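Local coordinates for similar to N-acetyltransferase (Staphylococcus aureus subsp. aureus, PDB 4MBU), which probably transfers an acetyl group from acetyl-coenzyme A to an amine, as a Gcn5-related N-acetyltransferase, at residues N14-I19 with D39-W44; A43-K48 with E53-F58; Q101-L106 with I130-K135. All blocks are in the same frame, centred on the assembly; numbering follows the deposited sequence.

Contact 1 (N14-I19 with D39-W44)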
loop_
_atom_site.group_PDB
_atom_site.type_symbol
_atom_site.label_atom_id
_atom_site.label_comp_id
_atom_site.label_asym_id
_atom_site.label_seq_id
_atom_site.Cartn_x
_atom_site.Cartn_y
_atom_site.Cartn_z
ATOM N N ASN A 14 -9.153 -31.770 -13.780
ATOM C CA ASN A 14 -10.012 -32.050 -12.633
ATOM C C ASN A 14 -9.388 -31.509 -11.353
ATOM O O ASN A 14 -10.042 -30.758 -10.615
ATOM C CB ASN A 14 -10.329 -33.540 -12.526
ATOM C CG ASN A 14 -11.349 -33.982 -13.554
ATOM O OD1 ASN A 14 -11.000 -34.550 -14.586
ATOM N ND2 ASN A 14 -12.619 -33.706 -13.283
ATOM N N ALA A 15 -8.105 -31.818 -11.140
ATOM C CA ALA A 15 -7.393 -31.323 -9.958
ATOM C C ALA A 15 -7.439 -29.804 -9.977
ATOM O O ALA A 15 -7.834 -29.159 -8.992
ATOM C CB ALA A 15 -5.956 -31.814 -9.963
ATOM N N ILE A 16 -7.110 -29.238 -11.138
ATOM C CA ILE A 16 -7.088 -27.786 -11.283
ATOM C C ILE A 16 -8.464 -27.253 -10.911
ATOM O O ILE A 16 -8.582 -26.338 -10.080
ATOM C CB ILE A 16 -6.642 -27.352 -12.708
ATOM C CG1 ILE A 16 -5.117 -27.490 -12.834
ATOM C CG2 ILE A 16 -7.071 -25.915 -13.013
ATOM C CD1 ILE A 16 -4.578 -27.399 -14.260
ATOM N N LEU A 17 -9.506 -27.888 -11.448
ATOM C CA LEU A 17 -10.866 -27.409 -11.204
ATOM C C LEU A 17 -11.117 -27.326 -9.703
ATOM O O LEU A 17 -11.558 -26.283 -9.198
ATOM C CB LEU A 17 -11.902 -28.308 -11.886
ATOM C CG LEU A 17 -13.371 -27.878 -11.762
ATOM C CD1 LEU A 17 -13.600 -26.543 -12.408
ATOM C CD2 LEU A 17 -14.296 -28.912 -12.373
ATOM N N ALA A 18 -10.756 -28.387 -8.983
ATOM C CA ALA A 18 -11.072 -28.449 -7.561
ATOM C C ALA A 18 -10.439 -27.251 -6.883
ATOM O O ALA A 18 -11.120 -26.490 -6.172
ATOM C CB ALA A 18 -10.571 -29.747 -6.948
ATOM N N ILE A 19 -9.154 -27.046 -7.173
ATOM C CA ILE A 19 -8.403 -25.981 -6.524
ATOM C C ILE A 19 -9.140 -24.662 -6.774
ATOM O O ILE A 19 -9.478 -23.938 -5.828
ATOM C CB ILE A 19 -6.942 -25.918 -7.047
ATOM C CG1 ILE A 19 -6.196 -27.216 -6.723
ATOM C CG2 ILE A 19 -6.202 -24.741 -6.446
ATOM C CD1 ILE A 19 -4.752 -27.236 -7.265
ATOM N N ASP A 39 -16.550 -28.482 -18.072
ATOM C CA ASP A 39 -16.566 -28.070 -19.477
ATOM C C ASP A 39 -16.011 -26.656 -19.659
ATOM O O ASP A 39 -15.308 -26.372 -20.633
ATOM C CB ASP A 39 -17.987 -28.138 -20.054
ATOM C CG ASP A 39 -18.552 -29.549 -20.067
ATOM O OD1 ASP A 39 -17.771 -30.515 -19.929
ATOM O OD2 ASP A 39 -19.787 -29.682 -20.226
ATOM N N GLU A 40 -16.348 -25.771 -18.726
ATOM C CA GLU A 40 -15.819 -24.413 -18.743
ATOM C C GLU A 40 -14.300 -24.450 -18.591
ATOM O O GLU A 40 -13.572 -23.747 -19.298
ATOM C CB GLU A 40 -16.474 -23.572 -17.636
ATOM C CG GLU A 40 -17.887 -23.102 -17.981
ATOM C CD GLU A 40 -18.697 -22.690 -16.763
ATOM O OE1 GLU A 40 -18.343 -23.097 -15.638
ATOM O OE2 GLU A 40 -19.699 -21.962 -16.934
ATOM N N ARG A 41 -13.827 -25.300 -17.686
ATOM C CA ARG A 41 -12.396 -25.441 -17.453
ATOM C C ARG A 41 -11.680 -26.031 -18.683
ATOM O O ARG A 41 -10.581 -25.587 -19.049
ATOM C CB ARG A 41 -12.149 -26.262 -16.182
ATOM C CG ARG A 41 -10.689 -26.481 -15.817
ATOM C CD ARG A 41 -9.879 -25.188 -15.760
ATOM N NE ARG A 41 -10.388 -24.199 -14.809
ATOM C CZ ARG A 41 -9.698 -23.135 -14.401
ATOM N NH1 ARG A 41 -8.468 -22.928 -14.849
ATOM N NH2 ARG A 41 -10.236 -22.271 -13.547
ATOM N N ILE A 42 -12.322 -26.990 -19.347
ATOM C CA ILE A 42 -11.744 -27.595 -20.545
ATOM C C ILE A 42 -11.684 -26.584 -21.690
ATOM O O ILE A 42 -10.694 -26.522 -22.429
ATOM C CB ILE A 42 -12.509 -28.870 -20.969
ATOM C CG1 ILE A 42 -12.299 -29.976 -19.932
ATOM C CG2 ILE A 42 -12.032 -29.357 -22.326
ATOM C CD1 ILE A 42 -13.314 -31.114 -20.020
ATOM N N ALA A 43 -12.737 -25.778 -21.823
ATOM C CA ALA A 43 -12.755 -24.719 -22.830
ATOM C C ALA A 43 -11.641 -23.704 -22.550
ATOM O O ALA A 43 -10.977 -23.214 -23.470
ATOM C CB ALA A 43 -14.112 -24.027 -22.857
ATOM N N TRP A 44 -11.454 -23.393 -21.268
ATOM C CA TRP A 44 -10.381 -22.505 -20.818
ATOM C C TRP A 44 -9.015 -23.046 -21.252
ATOM O O TRP A 44 -8.213 -22.328 -21.850
ATOM C CB TRP A 44 -10.468 -22.337 -19.295
ATOM C CG TRP A 44 -9.293 -21.662 -18.621
ATOM C CD1 TRP A 44 -9.125 -20.320 -18.387
ATOM C CD2 TRP A 44 -8.150 -22.310 -18.051
ATOM N NE1 TRP A 44 -7.941 -20.101 -17.715
ATOM C CE2 TRP A 44 -7.324 -21.308 -17.502
ATOM C CE3 TRP A 44 -7.738 -23.645 -17.966
ATOM C CZ2 TRP A 44 -6.114 -21.599 -16.875
ATOM C CZ3 TRP A 44 -6.542 -23.933 -17.336
ATOM C CH2 TRP A 44 -5.742 -22.916 -16.801
#
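Arg41 NH1 lies between two groups: the CG2 methyl of Ile16 packs against it at 3.8 Å from this nitrogen, and the indole of Trp44 receives it as a cation-pi partner, NH1 sitting 3.0 Å above the ring plane, over its centre. The contact joins helices 13-26 and 38-50, the pair that follows the first strand in the Gcn5-related N-acetyltransferase (GNAT) fold and packs on one face of the central sheet. Ile16 approaches at about a right angle to the arginine, its CG2 lying over one face of the guanidinium, while the cation-pi contact is made with the edge of the guanidinium turned to the Trp44 ring. Two successive bends of the Arg41 chain (chi2 52°, chi3 58°) fold the guanidinium back between helix 13-26 and the indole. The same CG2 also touches Arg41 CD at 4.0 Å. In this buried setting Gln36 OE1 accepts a hydrogen bond from Arg41 NE, and Tyr20 adds a second cation-pi partner, so two aromatic rings and an amide oxygen all meet the charged group. Phe67 of strand 63-72 is touched by both Ile16 and Arg41, which seats the helix pair on the sheet. Leu17 and the Arg41 chain run alongside each other, pointing opposite ways, and Leu17 CD1 ends 4.1 Å from Arg41 CB.

Contact 2 (A43-K48 with E53-F58)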
loop_
_atom_site.group_PDB
_atom_site.type_symbol
_atom_site.label_atom_id
_atom_site.label_comp_id
_atom_site.label_asym_id
_atom_site.label_seq_id
_atom_site.Cartn_x
_atom_site.Cartn_y
_atom_site.Cartn_z
ATOM N N ALA A 43 -12.737 -25.778 -21.823
ATOM C CA ALA A 43 -12.755 -24.719 -22.830
ATOM C C ALA A 43 -11.641 -23.704 -22.550
ATOM O O ALA A 43 -10.977 -23.214 -23.470
ATOM C CB ALA A 43 -14.112 -24.027 -22.857
ATOM N N TRP A 44 -11.454 -23.393 -21.268
ATOM C CA TRP A 44 -10.381 -22.505 -20.818
ATOM C C TRP A 44 -9.015 -23.046 -21.252
ATOM O O TRP A 44 -8.213 -22.328 -21.850
ATOM C CB TRP A 44 -10.468 -22.337 -19.295
ATOM C CG TRP A 44 -9.293 -21.662 -18.621
ATOM C CD1 TRP A 44 -9.125 -20.320 -18.387
ATOM C CD2 TRP A 44 -8.150 -22.310 -18.051
ATOM N NE1 TRP A 44 -7.941 -20.101 -17.715
ATOM C CE2 TRP A 44 -7.324 -21.308 -17.502
ATOM C CE3 TRP A 44 -7.738 -23.645 -17.966
ATOM C CZ2 TRP A 44 -6.114 -21.599 -16.875
ATOM C CZ3 TRP A 44 -6.542 -23.933 -17.336
ATOM C CH2 TRP A 44 -5.742 -22.916 -16.801
ATOM N N PHE A 45 -8.778 -24.324 -20.976
ATOM C CA PHE A 45 -7.538 -25.001 -21.360
ATOM C C PHE A 45 -7.304 -24.992 -22.873
ATOM O O PHE A 45 -6.194 -24.706 -23.343
ATOM C CB PHE A 45 -7.540 -26.442 -20.837
ATOM C CG PHE A 45 -6.297 -27.215 -21.177
ATOM C CD1 PHE A 45 -5.159 -27.099 -20.396
ATOM C CD2 PHE A 45 -6.271 -28.076 -22.264
ATOM C CE1 PHE A 45 -4.009 -27.817 -20.695
ATOM C CE2 PHE A 45 -5.127 -28.795 -22.568
ATOM C CZ PHE A 45 -3.995 -28.662 -21.783
ATOM N N GLU A 46 -8.348 -25.300 -23.636
ATOM C CA GLU A 46 -8.231 -25.335 -25.092
ATOM C C GLU A 46 -7.927 -23.943 -25.635
ATOM O O GLU A 46 -7.102 -23.783 -26.535
ATOM C CB GLU A 46 -9.506 -25.897 -25.729
ATOM C CG GLU A 46 -9.711 -27.398 -25.525
ATOM C CD GLU A 46 -10.981 -27.910 -26.195
ATOM O OE1 GLU A 46 -11.660 -27.111 -26.880
ATOM O OE2 GLU A 46 -11.298 -29.109 -26.038
ATOM N N THR A 47 -8.591 -22.940 -25.069
ATOM C CA THR A 47 -8.358 -21.542 -25.435
ATOM C C THR A 47 -6.919 -21.095 -25.140
ATOM O O THR A 47 -6.277 -20.438 -25.974
ATOM C CB THR A 47 -9.352 -20.620 -24.712
ATOM O OG1 THR A 47 -10.680 -20.935 -25.149
ATOM C CG2 THR A 47 -9.053 -19.154 -25.002
ATOM N N LYS A 48 -6.417 -21.447 -23.956
ATOM C CA LYS A 48 -5.027 -21.159 -23.593
ATOM C C LYS A 48 -4.080 -21.851 -24.569
ATOM O O LYS A 48 -3.043 -21.298 -24.932
ATOM C CB LYS A 48 -4.729 -21.624 -22.157
ATOM C CG LYS A 48 -5.342 -20.753 -21.055
ATOM C CD LYS A 48 -4.341 -19.730 -20.569
ATOM C CE LYS A 48 -4.965 -18.703 -19.635
ATOM N NZ LYS A 48 -3.972 -17.610 -19.367
ATOM N N GLU A 53 -0.726 -19.454 -24.467
ATOM C CA GLU A 53 -0.510 -18.948 -23.123
ATOM C C GLU A 53 -0.157 -20.132 -22.235
ATOM O O GLU A 53 -0.782 -21.186 -22.319
ATOM C CB GLU A 53 -1.765 -18.219 -22.620
ATOM C CG GLU A 53 -2.136 -17.004 -23.476
ATOM C CD GLU A 53 -3.447 -16.340 -23.075
ATOM O OE1 GLU A 53 -4.157 -16.853 -22.181
ATOM O OE2 GLU A 53 -3.771 -15.285 -23.664
ATOM N N PRO A 54 0.841 -19.963 -21.365
ATOM C CA PRO A 54 1.299 -21.097 -20.560
ATOM C C PRO A 54 0.370 -21.419 -19.384
ATOM O O PRO A 54 -0.318 -20.537 -18.853
ATOM C CB PRO A 54 2.656 -20.613 -20.031
ATOM C CG PRO A 54 2.495 -19.113 -19.929
ATOM C CD PRO A 54 1.539 -18.706 -21.027
ATOM N N ILE A 55 0.347 -22.691 -18.998
ATOM C CA ILE A 55 -0.282 -23.124 -17.763
ATOM C C ILE A 55 0.724 -24.055 -17.106
ATOM O O ILE A 55 1.136 -25.048 -17.706
ATOM C CB ILE A 55 -1.581 -23.912 -18.014
ATOM C CG1 ILE A 55 -2.498 -23.153 -18.974
ATOM C CG2 ILE A 55 -2.302 -24.179 -16.688
ATOM C CD1 ILE A 55 -3.659 -23.980 -19.503
ATOM N N PHE A 56 1.135 -23.732 -15.887
ATOM C CA PHE A 56 2.070 -24.583 -15.172
ATOM C C PHE A 56 1.368 -25.171 -13.966
ATOM O O PHE A 56 0.494 -24.538 -13.383
ATOM C CB PHE A 56 3.298 -23.782 -14.728
ATOM C CG PHE A 56 4.055 -23.169 -15.870
ATOM C CD1 PHE A 56 4.786 -23.971 -16.743
ATOM C CD2 PHE A 56 4.038 -21.795 -16.071
ATOM C CE1 PHE A 56 5.488 -23.409 -17.795
ATOM C CE2 PHE A 56 4.732 -21.226 -17.125
ATOM C CZ PHE A 56 5.462 -22.034 -17.987
ATOM N N VAL A 57 1.736 -26.395 -13.616
ATOM C CA VAL A 57 1.292 -27.014 -12.380
ATOM C C VAL A 57 2.505 -27.401 -11.545
ATOM O O VAL A 57 3.581 -27.736 -12.073
ATOM C CB VAL A 57 0.398 -28.263 -12.614
ATOM C CG1 VAL A 57 -0.894 -27.877 -13.314
ATOM C CG2 VAL A 57 1.149 -29.325 -13.411
ATOM N N PHE A 58 2.316 -27.312 -10.235
ATOM C CA PHE A 58 3.210 -27.904 -9.267
ATOM C C PHE A 58 2.560 -29.202 -8.862
ATOM O O PHE A 58 1.407 -29.219 -8.329
ATOM C CB PHE A 58 3.357 -27.023 -8.033
ATOM C CG PHE A 58 4.256 -27.605 -6.993
ATOM C CD1 PHE A 58 5.587 -27.230 -6.926
ATOM C CD2 PHE A 58 3.775 -28.531 -6.079
ATOM C CE1 PHE A 58 6.422 -27.767 -5.971
ATOM C CE2 PHE A 58 4.605 -29.078 -5.119
ATOM C CZ PHE A 58 5.932 -28.693 -5.064
#
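Lys48 starts against Ile55, with its CB 3.7 Å from the Ile55 CD1 methyl, and runs out to a salt bridge with Glu53. The next carbon, CG, stays near that methyl and also lies over one face of the Trp44 indole, offset toward its rim. A bend at chi2 (-95°) then turns the chain toward Glu53, whose CB is 3.6 Å from Lys48 CD. Lys48 CE follows, 3.2 Å from Glu53 OE1. At the tip, Lys48 NZ bonds Glu53 OE1 at 2.9 Å, on the anti side of the carboxylate and 34° out of its plane; Thr69 OG1 of strand 63-72 is a further hydrogen-bond partner of NZ. The backbones of the same two residues are joined as well: Glu53 N donates to Lys48 O at 3.0 Å, closing the tight connection from helix to strand. Ile55 CD1 rests against both rings, 3.6 Å from Trp44 CH2 and 3.6 Å from Phe45 CD1, while the Ile55 CG2 branch also reaches the indole. This is the connection from helix 38-50 to strand 55-60 in the GNAT fold. The helix leans on the sheet through Ile55, and the axis of residues 43-48 runs at 122° to that of strand 55-58, which is flanked by strands 3-7 and 63-72; Phe56 and Phe58 of the strand pack against helix 98-112.

Contact 3 (Q101-L106 with I130-K135)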
loop_
_atom_site.group_PDB
_atom_site.type_symbol
_atom_site.label_atom_id
_atom_site.label_comp_id
_atom_site.label_asym_id
_atom_site.label_seq_id
_atom_site.Cartn_x
_atom_site.Cartn_y
_atom_site.Cartn_z
ATOM N N GLN A 101 7.538 -20.863 -6.221
ATOM C CA GLN A 101 8.100 -21.605 -7.354
ATOM C C GLN A 101 7.306 -21.379 -8.644
ATOM O O GLN A 101 7.883 -21.258 -9.749
ATOM C CB GLN A 101 8.192 -23.103 -7.026
ATOM C CG GLN A 101 9.240 -23.444 -5.955
ATOM C CD GLN A 101 9.397 -24.946 -5.742
ATOM O OE1 GLN A 101 9.584 -25.712 -6.691
ATOM N NE2 GLN A 101 9.300 -25.371 -4.494
ATOM N N LEU A 102 5.983 -21.321 -8.502
ATOM C CA LEU A 102 5.132 -21.033 -9.650
ATOM C C LEU A 102 5.401 -19.628 -10.197
ATOM O O LEU A 102 5.574 -19.455 -11.397
ATOM C CB LEU A 102 3.652 -21.236 -9.304
ATOM C CG LEU A 102 3.269 -22.718 -9.226
ATOM C CD1 LEU A 102 1.933 -22.900 -8.575
ATOM C CD2 LEU A 102 3.243 -23.313 -10.617
ATOM N N LEU A 103 5.466 -18.632 -9.317
ATOM C CA LEU A 103 5.716 -17.259 -9.747
ATOM C C LEU A 103 7.061 -17.159 -10.445
ATOM O O LEU A 103 7.191 -16.506 -11.479
ATOM C CB LEU A 103 5.674 -16.296 -8.554
ATOM C CG LEU A 103 5.998 -14.847 -8.903
ATOM C CD1 LEU A 103 5.145 -14.354 -10.075
ATOM C CD2 LEU A 103 5.783 -13.956 -7.681
ATOM N N GLN A 104 8.062 -17.805 -9.868
ATOM C CA GLN A 104 9.394 -17.833 -10.475
ATOM C C GLN A 104 9.310 -18.361 -11.908
ATOM O O GLN A 104 9.857 -17.758 -12.852
ATOM C CB GLN A 104 10.311 -18.709 -9.618
ATOM C CG GLN A 104 11.727 -18.842 -10.123
ATOM C CD GLN A 104 12.563 -19.736 -9.224
ATOM O OE1 GLN A 104 12.048 -20.680 -8.614
ATOM N NE2 GLN A 104 13.855 -19.441 -9.131
ATOM N N ARG A 105 8.595 -19.472 -12.079
ATOM C CA ARG A 105 8.460 -20.065 -13.411
ATOM C C ARG A 105 7.701 -19.151 -14.386
ATOM O O ARG A 105 8.094 -18.995 -15.551
ATOM C CB ARG A 105 7.802 -21.447 -13.301
ATOM C CG ARG A 105 7.672 -22.194 -14.619
ATOM C CD ARG A 105 9.037 -22.568 -15.203
ATOM N NE ARG A 105 8.897 -23.244 -16.493
ATOM C CZ ARG A 105 8.808 -22.613 -17.663
ATOM N NH1 ARG A 105 8.846 -21.283 -17.714
ATOM N NH2 ARG A 105 8.675 -23.311 -18.788
ATOM N N LEU A 106 6.636 -18.522 -13.895
ATOM C CA LEU A 106 5.886 -17.536 -14.681
ATOM C C LEU A 106 6.792 -16.418 -15.162
ATOM O O LEU A 106 6.747 -16.042 -16.332
ATOM C CB LEU A 106 4.741 -16.921 -13.866
ATOM C CG LEU A 106 3.522 -17.797 -13.585
ATOM C CD1 LEU A 106 2.549 -17.069 -12.628
ATOM C CD2 LEU A 106 2.825 -18.183 -14.889
ATOM N N ILE A 130 0.613 -10.636 -1.373
ATOM C CA ILE A 130 1.303 -9.352 -1.447
ATOM C C ILE A 130 2.758 -9.489 -1.019
ATOM O O ILE A 130 3.666 -8.998 -1.698
ATOM C CB ILE A 130 0.598 -8.294 -0.583
ATOM C CG1 ILE A 130 -0.759 -7.926 -1.208
ATOM C CG2 ILE A 130 1.494 -7.066 -0.401
ATOM C CD1 ILE A 130 -1.672 -7.101 -0.282
ATOM N N LYS A 131 2.984 -10.155 0.109
ATOM C CA LYS A 131 4.347 -10.397 0.582
ATOM C C LYS A 131 5.180 -11.178 -0.443
ATOM O O LYS A 131 6.366 -10.879 -0.672
ATOM C CB LYS A 131 4.309 -11.147 1.918
ATOM C CG LYS A 131 5.668 -11.635 2.378
ATOM C CD LYS A 131 5.556 -12.574 3.580
ATOM C CE LYS A 131 6.774 -12.428 4.484
ATOM N NZ LYS A 131 6.934 -11.014 4.929
ATOM N N LEU A 132 4.560 -12.178 -1.065
ATOM C CA LEU A 132 5.256 -12.992 -2.075
ATOM C C LEU A 132 5.644 -12.142 -3.274
ATOM O O LEU A 132 6.718 -12.292 -3.860
ATOM C CB LEU A 132 4.356 -14.140 -2.533
ATOM C CG LEU A 132 4.928 -14.960 -3.686
ATOM C CD1 LEU A 132 6.136 -15.747 -3.219
ATOM C CD2 LEU A 132 3.874 -15.876 -4.277
ATOM N N HIS A 133 4.761 -11.235 -3.650
ATOM C CA HIS A 133 5.050 -10.426 -4.821
ATOM C C HIS A 133 6.115 -9.382 -4.544
ATOM O O HIS A 133 6.998 -9.144 -5.379
ATOM C CB HIS A 133 3.763 -9.833 -5.391
ATOM C CG HIS A 133 3.000 -10.809 -6.225
ATOM N ND1 HIS A 133 2.229 -11.814 -5.677
ATOM C CD2 HIS A 133 2.942 -10.980 -7.566
ATOM C CE1 HIS A 133 1.700 -12.535 -6.650
ATOM N NE2 HIS A 133 2.121 -12.051 -7.805
ATOM N N GLN A 134 6.041 -8.772 -3.363
ATOM C CA GLN A 134 7.088 -7.856 -2.934
ATOM C C GLN A 134 8.437 -8.563 -2.942
ATOM O O GLN A 134 9.441 -7.974 -3.341
ATOM C CB GLN A 134 6.786 -7.314 -1.533
ATOM C CG GLN A 134 5.595 -6.357 -1.471
ATOM C CD GLN A 134 5.382 -5.817 -0.068
ATOM O OE1 GLN A 134 5.341 -6.583 0.895
ATOM N NE2 GLN A 134 5.254 -4.494 0.055
ATOM N N LYS A 135 8.459 -9.823 -2.497
ATOM C CA LYS A 135 9.704 -10.602 -2.505
ATOM C C LYS A 135 10.324 -10.677 -3.900
ATOM O O LYS A 135 11.542 -10.623 -4.041
ATOM C CB LYS A 135 9.483 -12.018 -1.951
ATOM C CG LYS A 135 10.782 -12.814 -1.758
ATOM C CD LYS A 135 10.539 -14.241 -1.227
ATOM C CE LYS A 135 10.177 -15.211 -2.351
ATOM N NZ LYS A 135 10.230 -16.660 -1.953
#
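Helix 98-112 forms the crossover of a beta-alpha-beta unit between the parallel neighbouring strands 82-89 and 117-123, and helix 127-135 follows directly after the second of these strands. The two helices meet through one leucine methyl. Leu103 CD2 lies over a face of the His133 imidazole, 4.2 Å from the ring centroid and 14° off the ring normal, a CH-pi contact that favours the side of the ring carrying CD2 and NE2. It is 4.1 Å from each of these two atoms. The same methyl touches Leu132 CG at 4.2 Å, so it is shared by two consecutive residues of the other helix. The Leu103 side chain, its CG trans to N (chi1 177°), spans the distance between the helices, whose nearest CA atoms, Leu103 and His133, are 8.4 Å apart. The contact is small and rests on one methyl.

The imidazole is fixed by its surroundings. His133 ND1 is hydrogen-bonded to Ser129 O, one turn earlier in its own helix, and NE2 is paired with His85 NE2 of strand 82-89. Phe138 meets the ring edge-to-face. These partners hold the tilt and rotation of the flat group against which the methyl rests, and Leu103 itself packs on His85 and Ile87. Near the end of helix 127-135, Gln134 bonds Lys139 and His140 of a second subunit, placing this helix beside a subunit interface.

Such packing of the crossover helix against the helix that follows strand 117-123, with strands 82-89 and 117-123 beneath them, is typical of the GNAT fold, whose relatives bind acetyl-coenzyme A where these two strands diverge.

In the fold
Contacts 1 and 2 share helix 38-50 and meet directly where Ile16 packs on Val57, so helices 13-26 and 38-50 pack together on the same face of strand 55-60. Contact 3 lies beyond the opposite face of the sheet, its centre about 23 Å from that of contact 1; Phe56 and Phe58 connect it to contact 2 by touching Gln101, Leu102, Arg105 and Leu106. Contacts 1 and 3 are buried helix-helix packings in which an aliphatic methyl covers a flat nitrogen-bearing group, a guanidinium in one and an imidazole in the other. Contact 2, partly buried and close in sequence, alone adds a salt bridge and a backbone hydrogen bond between its segments.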